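Local coordinates for protein malyl-CoA lyase/beta-methylmalyl-CoA lyase (Methylobacterium extorquens, PDB 5UGR) that belongs to the HpcH/HpaI aldolase/citrate lyase family of TIM-barrel enzymes and binds a magnesium ion, at residues Met161-Ala169 against Trp206-Leu214; Ile6-Glu17 against Arg218-Asp226. One frame throughout, in Å; residues are numbered along the deposited sequence.

Both interactions tie elements of the TIM barrel to strand 158-163 or its neighbour, strand 223-226, and helix 207-220 serves them both. Interaction 1 is fully buried: the helix packs on the outside of the barrel with methyl groups, thioethers and rings, and no hydrogen bond crosses between its segments. Interaction 2 is only partly buried and more polar, combining backbone, side-chain and water-mediated bonds as the N-terminal segment follows the end of the helix and the start of strand 223-226. The two contacts meet where Met161 O and Phe163 N bond to the backbone of Ile225. Asp167 of the magnesium site belongs to interaction 1.

Interaction 1: Met161-Ala169 against Trp206-Leu214; sequences MSFGVADYA and WLFAQNRML. With MG (magnesium ion), chain B.
Phe163 packs on Ala209 and Met213 where strand 161-163 and helix 207-214 run antiparallel, at 176° and with a closest axis separation of 9.5 Å. No hydrogen bond spans the segments. With CG anti to the backbone N (chi1 174°), the Phe163 ring extends to the helix, where CE1 lies 3.6 Å from Ala209 CB. Trp206 CB, from the N-cap, and Gln210 CG, four residues on, approach the same ring obliquely. Met213 closes the other end, its SD 3.6 Å from Phe163 N and its side chain sliding past that of Met161 in the opposite direction.

Beyond the strand, Val165 CG2 sits over one face of the indole in a CH-pi contact, 3.5 Å from the centroid of the six-membered ring of Trp206. Ala169 CB approaches the indole obliquely, 3.7 Å from its CH2, while Trp206 CZ3 meets the edge of the Tyr168 ring. Gly181 O accepts from Trp206 NE1 and would help to fix the indole's rotation.

On helix 165-172, which also carries Val165, Tyr168 and Ala169, Asp167 OD2 binds magnesium at 2.0 Å, joined by Asp45, Glu140 and three waters. Helix 207-220 packing antiparallel on strand 158-163 is the beta-alpha unit of a TIM barrel, here with helix 165-172 inserted after the strand and bringing a metal ligand to its C-terminal end.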
loop_
_atom_site.group_PDB
_atom_site.type_symbol
_atom_site.label_atom_id
_atom_site.label_comp_id
_atom_site.label_asym_id
_atom_site.label_seq_id
_atom_site.Cartn_x
_atom_site.Cartn_y
_atom_site.Cartn_z
ATOM N N MET A 161 14.317 -6.399 18.329
ATOM C CA MET A 161 12.971 -6.243 18.883
ATOM C C MET A 161 12.878 -7.124 20.123
ATOM O O MET A 161 13.331 -8.285 20.084
ATOM C CB MET A 161 11.868 -6.661 17.886
ATOM C CG MET A 161 12.047 -6.200 16.454
ATOM S SD MET A 161 10.678 -6.647 15.331
ATOM C CE MET A 161 10.241 -4.965 14.988
ATOM N N SER A 162 12.285 -6.551 21.191
ATOM C CA SER A 162 11.989 -7.324 22.379
ATOM C C SER A 162 10.484 -7.567 22.484
ATOM O O SER A 162 9.714 -6.635 22.270
ATOM C CB SER A 162 12.430 -6.602 23.647
ATOM O OG SER A 162 13.848 -6.651 23.856
ATOM N N PHE A 163 10.113 -8.823 22.845
ATOM C CA PHE A 163 8.727 -9.191 23.101
ATOM C C PHE A 163 8.394 -8.884 24.537
ATOM O O PHE A 163 8.789 -9.606 25.456
ATOM C CB PHE A 163 8.492 -10.623 22.735
ATOM C CG PHE A 163 7.148 -11.120 23.104
ATOM C CD1 PHE A 163 6.028 -10.421 22.709
ATOM C CD2 PHE A 163 6.999 -12.240 23.946
ATOM C CE1 PHE A 163 4.760 -10.864 23.107
ATOM C CE2 PHE A 163 5.729 -12.692 24.308
ATOM C CZ PHE A 163 4.634 -11.991 23.918
ATOM N N GLY A 164 7.617 -7.804 24.738
ATOM C CA GLY A 164 7.209 -7.390 26.083
ATOM C C GLY A 164 5.998 -8.152 26.543
ATOM O O GLY A 164 4.859 -7.659 26.459
ATOM N N VAL A 165 6.221 -9.357 27.039
ATOM C CA VAL A 165 5.131 -10.305 27.303
ATOM C C VAL A 165 4.064 -9.797 28.265
ATOM O O VAL A 165 2.880 -10.060 28.056
ATOM C CB VAL A 165 5.689 -11.703 27.692
ATOM C CG1 VAL A 165 6.441 -11.634 29.018
ATOM C CG2 VAL A 165 4.556 -12.738 27.732
ATOM N N ALA A 166 4.461 -9.123 29.337
ATOM C CA ALA A 166 3.442 -8.717 30.323
ATOM C C ALA A 166 2.561 -7.588 29.821
ATOM O O ALA A 166 1.298 -7.585 29.967
ATOM C CB ALA A 166 4.103 -8.336 31.644
ATOM N N ASP A 167 3.200 -6.616 29.169
ATOM C CA ASP A 167 2.437 -5.516 28.558
ATOM C C ASP A 167 1.621 -5.973 27.354
ATOM O O ASP A 167 0.493 -5.486 27.121
ATOM C CB ASP A 167 3.264 -4.242 28.370
ATOM C CG ASP A 167 3.499 -3.513 29.705
ATOM O OD1 ASP A 167 2.736 -3.740 30.655
ATOM O OD2 ASP A 167 4.389 -2.652 29.752
ATOM N N TYR A 168 2.155 -6.961 26.626
ATOM C CA TYR A 168 1.382 -7.545 25.550
ATOM C C TYR A 168 0.135 -8.256 26.086
ATOM O O TYR A 168 -0.973 -8.102 25.532
ATOM C CB TYR A 168 2.238 -8.509 24.728
ATOM C CG TYR A 168 1.510 -9.261 23.670
ATOM C CD1 TYR A 168 1.263 -8.690 22.447
ATOM C CD2 TYR A 168 1.072 -10.549 23.892
ATOM C CE1 TYR A 168 0.615 -9.388 21.447
ATOM C CE2 TYR A 168 0.393 -11.269 22.894
ATOM C CZ TYR A 168 0.167 -10.677 21.680
ATOM O OH TYR A 168 -0.462 -11.359 20.667
ATOM N N ALA A 169 0.315 -9.031 27.151
ATOM C CA ALA A 169 -0.830 -9.677 27.804
ATOM C C ALA A 169 -1.875 -8.650 28.212
ATOM O O ALA A 169 -3.055 -8.840 28.008
ATOM C CB ALA A 169 -0.323 -10.490 28.988
ATOM N N TRP A 206 2.092 -17.729 24.235
ATOM C CA TRP A 206 2.896 -16.722 23.550
ATOM C C TRP A 206 3.453 -17.204 22.213
ATOM O O TRP A 206 4.226 -16.474 21.583
ATOM C CB TRP A 206 4.018 -16.187 24.468
ATOM C CG TRP A 206 3.595 -16.021 25.892
ATOM C CD1 TRP A 206 4.061 -16.734 26.974
ATOM C CD2 TRP A 206 2.514 -15.202 26.379
ATOM N NE1 TRP A 206 3.380 -16.349 28.094
ATOM C CE2 TRP A 206 2.421 -15.420 27.763
ATOM C CE3 TRP A 206 1.682 -14.256 25.794
ATOM C CZ2 TRP A 206 1.447 -14.788 28.548
ATOM C CZ3 TRP A 206 0.715 -13.650 26.590
ATOM C CH2 TRP A 206 0.616 -13.927 27.933
ATOM N N LEU A 207 3.063 -18.404 21.770
ATOM C CA LEU A 207 3.582 -18.983 20.518
ATOM C C LEU A 207 3.330 -18.050 19.355
ATOM O O LEU A 207 4.242 -17.754 18.560
ATOM C CB LEU A 207 2.945 -20.361 20.279
ATOM C CG LEU A 207 3.439 -21.138 19.067
ATOM C CD1 LEU A 207 3.245 -22.634 19.308
ATOM C CD2 LEU A 207 2.789 -20.702 17.763
ATOM N N PHE A 208 2.089 -17.574 19.212
ATOM C CA PHE A 208 1.796 -16.715 18.081
ATOM C C PHE A 208 2.627 -15.439 18.054
ATOM O O PHE A 208 3.283 -15.091 17.059
ATOM C CB PHE A 208 0.286 -16.426 18.016
ATOM C CG PHE A 208 -0.089 -15.556 16.821
ATOM C CD1 PHE A 208 -0.060 -14.148 16.895
ATOM C CD2 PHE A 208 -0.405 -16.136 15.625
ATOM C CE1 PHE A 208 -0.399 -13.376 15.819
ATOM C CE2 PHE A 208 -0.724 -15.354 14.530
ATOM C CZ PHE A 208 -0.739 -13.976 14.619
ATOM N N ALA A 209 2.626 -14.760 19.189
ATOM C CA ALA A 209 3.366 -13.527 19.339
ATOM C C ALA A 209 4.854 -13.691 19.084
ATOM O O ALA A 209 5.479 -12.922 18.332
ATOM C CB ALA A 209 3.139 -12.949 20.728
ATOM N N GLN A 210 5.433 -14.706 19.735
ATOM C CA GLN A 210 6.883 -14.941 19.578
ATOM C C GLN A 210 7.284 -15.292 18.151
ATOM O O GLN A 210 8.250 -14.779 17.629
ATOM C CB GLN A 210 7.343 -16.040 20.544
ATOM C CG GLN A 210 7.395 -15.530 22.002
ATOM C CD GLN A 210 7.862 -16.606 22.956
ATOM O OE1 GLN A 210 7.578 -17.777 22.779
ATOM N NE2 GLN A 210 8.583 -16.213 23.980
ATOM N N ASN A 211 6.493 -16.158 17.510
ATOM C CA ASN A 211 6.809 -16.560 16.161
ATOM C C ASN A 211 6.623 -15.391 15.204
ATOM O O ASN A 211 7.412 -15.207 14.282
ATOM C CB ASN A 211 5.987 -17.748 15.693
ATOM C CG ASN A 211 6.550 -19.116 16.165
ATOM O OD1 ASN A 211 7.331 -19.768 15.455
ATOM N ND2 ASN A 211 6.169 -19.531 17.359
ATOM N N ARG A 212 5.552 -14.620 15.349
ATOM C CA ARG A 212 5.369 -13.497 14.413
ATOM C C ARG A 212 6.469 -12.487 14.544
ATOM O O ARG A 212 6.983 -12.004 13.520
ATOM C CB ARG A 212 4.004 -12.850 14.573
ATOM C CG ARG A 212 3.707 -11.867 13.432
ATOM C CD ARG A 212 2.271 -11.363 13.522
ATOM N NE ARG A 212 2.091 -10.286 12.569
ATOM C CZ ARG A 212 1.000 -9.571 12.455
ATOM N NH1 ARG A 212 -0.056 -9.797 13.261
ATOM N NH2 ARG A 212 1.021 -8.548 11.612
ATOM N N MET A 213 6.837 -12.163 15.779
ATOM C CA MET A 213 7.959 -11.231 15.946
ATOM C C MET A 213 9.278 -11.785 15.448
ATOM O O MET A 213 10.039 -11.054 14.788
ATOM C CB MET A 213 8.087 -10.798 17.417
ATOM C CG MET A 213 8.964 -9.571 17.622
ATOM S SD MET A 213 9.442 -9.247 19.316
ATOM C CE MET A 213 10.799 -10.405 19.436
ATOM N N LEU A 214 9.510 -13.067 15.707
ATOM C CA LEU A 214 10.699 -13.750 15.190
ATOM C C LEU A 214 10.811 -13.636 13.671
ATOM O O LEU A 214 11.877 -13.316 13.128
ATOM C CB LEU A 214 10.674 -15.206 15.602
ATOM C CG LEU A 214 11.752 -16.127 14.978
ATOM C CD1 LEU A 214 13.017 -16.027 15.745
ATOM C CD2 LEU A 214 11.253 -17.513 14.827
HETATM MG MG MG B . 6.086 -1.865 29.006
HETATM O O HOH W 1 7.200 -3.591 29.281
HETATM O O HOH W 2 5.049 -0.016 28.877
HETATM O O HOH W 3 7.760 -0.910 28.288
#

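Interaction 2: Ile6-Glu17 against Arg218-Asp226; sequences IQQATPRLHRSE and RAYGLRPID
Ala9 and Gly221 make the backbone link of this contact, Ala9 N donating to Gly221 O at 2.9 Å with a nearly straight N-H...O angle of 165°. Gly221 has positive phi just after helix 207-220, and its CA comes close to the side-chain amide of Gln8. Water extends the link: water 4 lies between Gln7 O and Tyr220 O, water 6 between Gln8 OE1 and Arg218 O. Water 5 accepts from Arg218 NH1 and donates to Leu222 O.

The side-chain bonds centre on His14. Arg223 NE donates to His14 ND1 at 2.9 Å, lying close to the imidazole plane although the ring and guanidinium planes are 50° apart. At the other nitrogen, His14 NE2 donates to Glu17 OE2 at 2.8 Å, reaching the carboxylate from above its plane. Both bonds lie close to the imidazole plane and so hold the ring against rotation. Arg12 CB lies over one face of the Arg223 guanidinium, and the two cationic groups share Glu159, which forms a salt bridge to each.

Ile225 packs against this network. With CG1 anti to the carbonyl carbon (chi1 -51°), it places CD1 in a CH-pi contact over the centre of the His14 ring, 3.4 Å from the centroid, and CG2 against the carboxylate oxygen Glu17 OE2 at 3.4 Å. An apolar contact lies at the start of segment 6-17, where Ile6 CD1 touches the edge of the Tyr220 ring at 3.9 Å from CD1; Tyr220 OH bonds to Asn147 of a third subunit.

The Arg223-His14-Glu17 chain joins the first and seventh strand regions of the barrel. Its geometry implies that ND1 accepts while NE2 carries the proton, with the shared Glu159 probably easing the closeness of the two arginines.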
loop_
_atom_site.group_PDB
_atom_site.type_symbol
_atom_site.label_atom_id
_atom_site.label_comp_id
_atom_site.label_asym_id
_atom_site.label_seq_id
_atom_site.Cartn_x
_atom_site.Cartn_y
_atom_site.Cartn_z
ATOM N N ILE A 6 18.563 -8.320 2.107
ATOM C CA ILE A 6 18.505 -7.482 3.324
ATOM C C ILE A 6 19.925 -7.427 4.014
ATOM O O ILE A 6 20.746 -8.349 3.930
ATOM C CB ILE A 6 17.391 -8.016 4.282
ATOM C CG1 ILE A 6 16.013 -8.310 3.571
ATOM C CG2 ILE A 6 17.117 -6.987 5.372
ATOM C CD1 ILE A 6 15.212 -7.221 2.894
ATOM N N GLN A 7 20.306 -6.276 4.457
ATOM C CA GLN A 7 21.529 -6.163 5.244
ATOM C C GLN A 7 21.290 -6.441 6.752
ATOM O O GLN A 7 20.333 -5.936 7.274
ATOM C CB GLN A 7 22.070 -4.772 5.073
ATOM C CG GLN A 7 23.442 -4.584 5.687
ATOM C CD GLN A 7 23.960 -3.216 5.343
ATOM O OE1 GLN A 7 23.907 -2.807 4.188
ATOM N NE2 GLN A 7 24.418 -2.488 6.328
ATOM N N GLN A 8 22.107 -7.294 7.367
ATOM C CA GLN A 8 22.004 -7.577 8.761
ATOM C C GLN A 8 22.336 -6.280 9.573
ATOM O O GLN A 8 23.175 -5.459 9.224
ATOM C CB GLN A 8 22.897 -8.747 9.233
ATOM C CG GLN A 8 22.504 -10.132 8.663
ATOM C CD GLN A 8 21.194 -10.714 9.177
ATOM O OE1 GLN A 8 20.345 -11.093 8.405
ATOM N NE2 GLN A 8 21.041 -10.781 10.483
ATOM N N ALA A 9 21.629 -6.135 10.671
ATOM C CA ALA A 9 21.987 -5.111 11.642
ATOM C C ALA A 9 23.365 -5.344 12.224
ATOM O O ALA A 9 23.883 -6.454 12.274
ATOM C CB ALA A 9 20.947 -5.044 12.754
ATOM N N THR A 10 23.886 -4.289 12.816
ATOM C CA THR A 10 25.114 -4.338 13.590
ATOM C C THR A 10 25.147 -5.552 14.484
ATOM O O THR A 10 24.217 -5.689 15.298
ATOM C CB THR A 10 25.122 -3.059 14.507
ATOM O OG1 THR A 10 25.094 -1.870 13.664
ATOM C CG2 THR A 10 26.360 -3.015 15.285
ATOM N N PRO A 11 26.179 -6.429 14.397
ATOM C CA PRO A 11 26.103 -7.757 15.057
ATOM C C PRO A 11 26.604 -7.848 16.528
ATOM O O PRO A 11 27.695 -8.371 16.764
ATOM C CB PRO A 11 26.953 -8.647 14.136
ATOM C CG PRO A 11 27.978 -7.721 13.557
ATOM C CD PRO A 11 27.351 -6.334 13.510
ATOM N N ARG A 12 25.780 -7.485 17.486
ATOM C CA ARG A 12 26.150 -7.465 18.921
ATOM C C ARG A 12 25.765 -8.759 19.573
ATOM O O ARG A 12 24.762 -9.394 19.203
ATOM C CB ARG A 12 25.436 -6.348 19.653
ATOM C CG ARG A 12 25.559 -4.969 19.010
ATOM C CD ARG A 12 24.952 -3.864 19.851
ATOM N NE ARG A 12 24.765 -2.632 19.099
ATOM C CZ ARG A 12 25.416 -1.488 19.287
ATOM N NH1 ARG A 12 26.477 -1.374 20.121
ATOM N NH2 ARG A 12 25.035 -0.456 18.595
ATOM N N LEU A 13 26.517 -9.094 20.638
ATOM C CA LEU A 13 26.196 -10.203 21.523
ATOM C C LEU A 13 25.085 -9.751 22.463
ATOM O O LEU A 13 25.148 -8.687 23.047
ATOM C CB LEU A 13 27.439 -10.623 22.315
ATOM C CG LEU A 13 27.237 -11.778 23.256
ATOM C CD1 LEU A 13 27.003 -13.076 22.539
ATOM C CD2 LEU A 13 28.495 -11.955 24.101
ATOM N N HIS A 14 24.007 -10.512 22.517
ATOM C CA HIS A 14 22.773 -10.081 23.158
ATOM C C HIS A 14 22.039 -11.261 23.818
ATOM O O HIS A 14 20.841 -11.468 23.622
ATOM C CB HIS A 14 21.927 -9.412 22.072
ATOM C CG HIS A 14 20.820 -8.571 22.565
ATOM N ND1 HIS A 14 20.287 -7.548 21.802
ATOM C CD2 HIS A 14 20.131 -8.576 23.721
ATOM C CE1 HIS A 14 19.340 -6.949 22.488
ATOM N NE2 HIS A 14 19.212 -7.571 23.641
ATOM N N ARG A 15 22.754 -12.056 24.596
ATOM C CA ARG A 15 22.145 -13.201 25.283
ATOM C C ARG A 15 21.241 -12.814 26.456
ATOM O O ARG A 15 20.216 -13.454 26.729
ATOM C CB ARG A 15 23.235 -14.157 25.773
ATOM C CG ARG A 15 24.144 -14.718 24.709
ATOM C CD ARG A 15 25.374 -15.340 25.294
ATOM N NE ARG A 15 26.133 -14.401 26.088
ATOM C CZ ARG A 15 27.078 -14.745 26.960
ATOM N NH1 ARG A 15 27.427 -16.015 27.155
ATOM N NH2 ARG A 15 27.704 -13.814 27.639
ATOM N N SER A 16 21.692 -11.802 27.190
ATOM C CA SER A 16 21.080 -11.332 28.411
ATOM C C SER A 16 20.895 -9.842 28.340
ATOM O O SER A 16 21.807 -9.101 27.918
ATOM C CB SER A 16 21.952 -11.713 29.624
ATOM O OG SER A 16 23.293 -11.289 29.477
ATOM N N GLU A 17 19.690 -9.398 28.733
ATOM C CA GLU A 17 19.355 -7.958 28.704
ATOM C C GLU A 17 18.806 -7.599 30.060
ATOM O O GLU A 17 17.669 -7.976 30.408
ATOM C CB GLU A 17 18.360 -7.707 27.578
ATOM C CG GLU A 17 17.836 -6.285 27.480
ATOM C CD GLU A 17 17.025 -6.002 26.211
ATOM O OE1 GLU A 17 16.364 -4.917 26.120
ATOM O OE2 GLU A 17 17.070 -6.863 25.289
ATOM N N ARG A 218 13.845 -11.921 11.674
ATOM C CA ARG A 218 14.739 -12.759 10.844
ATOM C C ARG A 218 14.612 -12.424 9.355
ATOM O O ARG A 218 15.563 -12.613 8.593
ATOM C CB ARG A 218 14.538 -14.251 11.150
ATOM C CG ARG A 218 14.977 -14.619 12.544
ATOM C CD ARG A 218 16.472 -14.572 12.670
ATOM N NE ARG A 218 16.953 -15.101 13.953
ATOM C CZ ARG A 218 18.063 -14.675 14.571
ATOM N NH1 ARG A 218 18.769 -13.675 14.082
ATOM N NH2 ARG A 218 18.421 -15.212 15.710
ATOM N N ALA A 219 13.434 -11.918 8.927
ATOM C CA ALA A 219 13.269 -11.475 7.561
ATOM C C ALA A 219 14.121 -10.239 7.297
ATOM O O ALA A 219 14.703 -10.131 6.224
ATOM C CB ALA A 219 11.830 -11.140 7.285
ATOM N N TYR A 220 14.214 -9.344 8.283
ATOM C CA TYR A 220 14.705 -7.998 8.060
ATOM C C TYR A 220 16.007 -7.665 8.820
ATOM O O TYR A 220 16.382 -6.468 8.888
ATOM C CB TYR A 220 13.579 -7.001 8.250
ATOM C CG TYR A 220 12.455 -7.234 7.262
ATOM C CD1 TYR A 220 12.689 -7.143 5.885
ATOM C CD2 TYR A 220 11.187 -7.556 7.679
ATOM C CE1 TYR A 220 11.673 -7.383 4.985
ATOM C CE2 TYR A 220 10.147 -7.794 6.790
ATOM C CZ TYR A 220 10.385 -7.686 5.432
ATOM O OH TYR A 220 9.381 -7.936 4.513
ATOM N N GLY A 221 16.702 -8.713 9.299
ATOM C CA GLY A 221 18.078 -8.569 9.799
ATOM C C GLY A 221 18.256 -8.154 11.254
ATOM O O GLY A 221 19.330 -7.665 11.616
ATOM N N LEU A 222 17.199 -8.305 12.039
ATOM C CA LEU A 222 17.203 -7.889 13.443
ATOM C C LEU A 222 17.370 -9.049 14.418
ATOM O O LEU A 222 17.050 -10.183 14.114
ATOM C CB LEU A 222 15.894 -7.176 13.765
ATOM C CG LEU A 222 15.409 -6.115 12.786
ATOM C CD1 LEU A 222 14.073 -5.524 13.208
ATOM C CD2 LEU A 222 16.433 -5.037 12.552
ATOM N N ARG A 223 17.781 -8.722 15.662
ATOM C CA ARG A 223 17.863 -9.691 16.761
ATOM C C ARG A 223 16.487 -9.864 17.419
ATOM O O ARG A 223 15.956 -8.866 17.903
ATOM C CB ARG A 223 18.880 -9.230 17.805
ATOM C CG ARG A 223 20.278 -8.950 17.288
ATOM C CD ARG A 223 21.232 -8.624 18.416
ATOM N NE ARG A 223 21.048 -7.341 19.044
ATOM C CZ ARG A 223 21.563 -6.185 18.595
ATOM N NH1 ARG A 223 21.390 -5.058 19.329
ATOM N NH2 ARG A 223 22.210 -6.134 17.427
ATOM N N PRO A 224 15.963 -11.104 17.499
ATOM C CA PRO A 224 14.736 -11.334 18.257
ATOM C C PRO A 224 15.079 -11.674 19.714
ATOM O O PRO A 224 15.787 -12.670 19.980
ATOM C CB PRO A 224 14.122 -12.550 17.557
ATOM C CG PRO A 224 15.182 -13.186 16.719
ATOM C CD PRO A 224 16.409 -12.326 16.778
ATOM N N ILE A 225 14.501 -10.865 20.623
ATOM C CA ILE A 225 14.798 -10.947 22.057
ATOM C C ILE A 225 13.500 -11.187 22.804
ATOM O O ILE A 225 12.482 -10.510 22.564
ATOM C CB ILE A 225 15.467 -9.637 22.584
ATOM C CG1 ILE A 225 16.659 -9.246 21.698
ATOM C CG2 ILE A 225 15.854 -9.818 24.036
ATOM C CD1 ILE A 225 17.786 -10.224 21.639
ATOM N N ASP A 226 13.525 -12.142 23.753
ATOM C CA ASP A 226 12.345 -12.426 24.569
ATOM C C ASP A 226 12.375 -11.549 25.803
ATOM O O ASP A 226 13.456 -11.261 26.343
ATOM C CB ASP A 226 12.363 -13.914 24.961
ATOM C CG ASP A 226 11.049 -14.413 25.529
ATOM O OD1 ASP A 226 9.980 -13.839 25.183
ATOM O OD2 ASP A 226 11.130 -15.335 26.394
HETATM O O HOH W 4 18.722 -5.008 9.442
HETATM O O HOH W 5 18.194 -11.631 11.995
HETATM O O HOH W 6 17.912 -11.539 9.213
#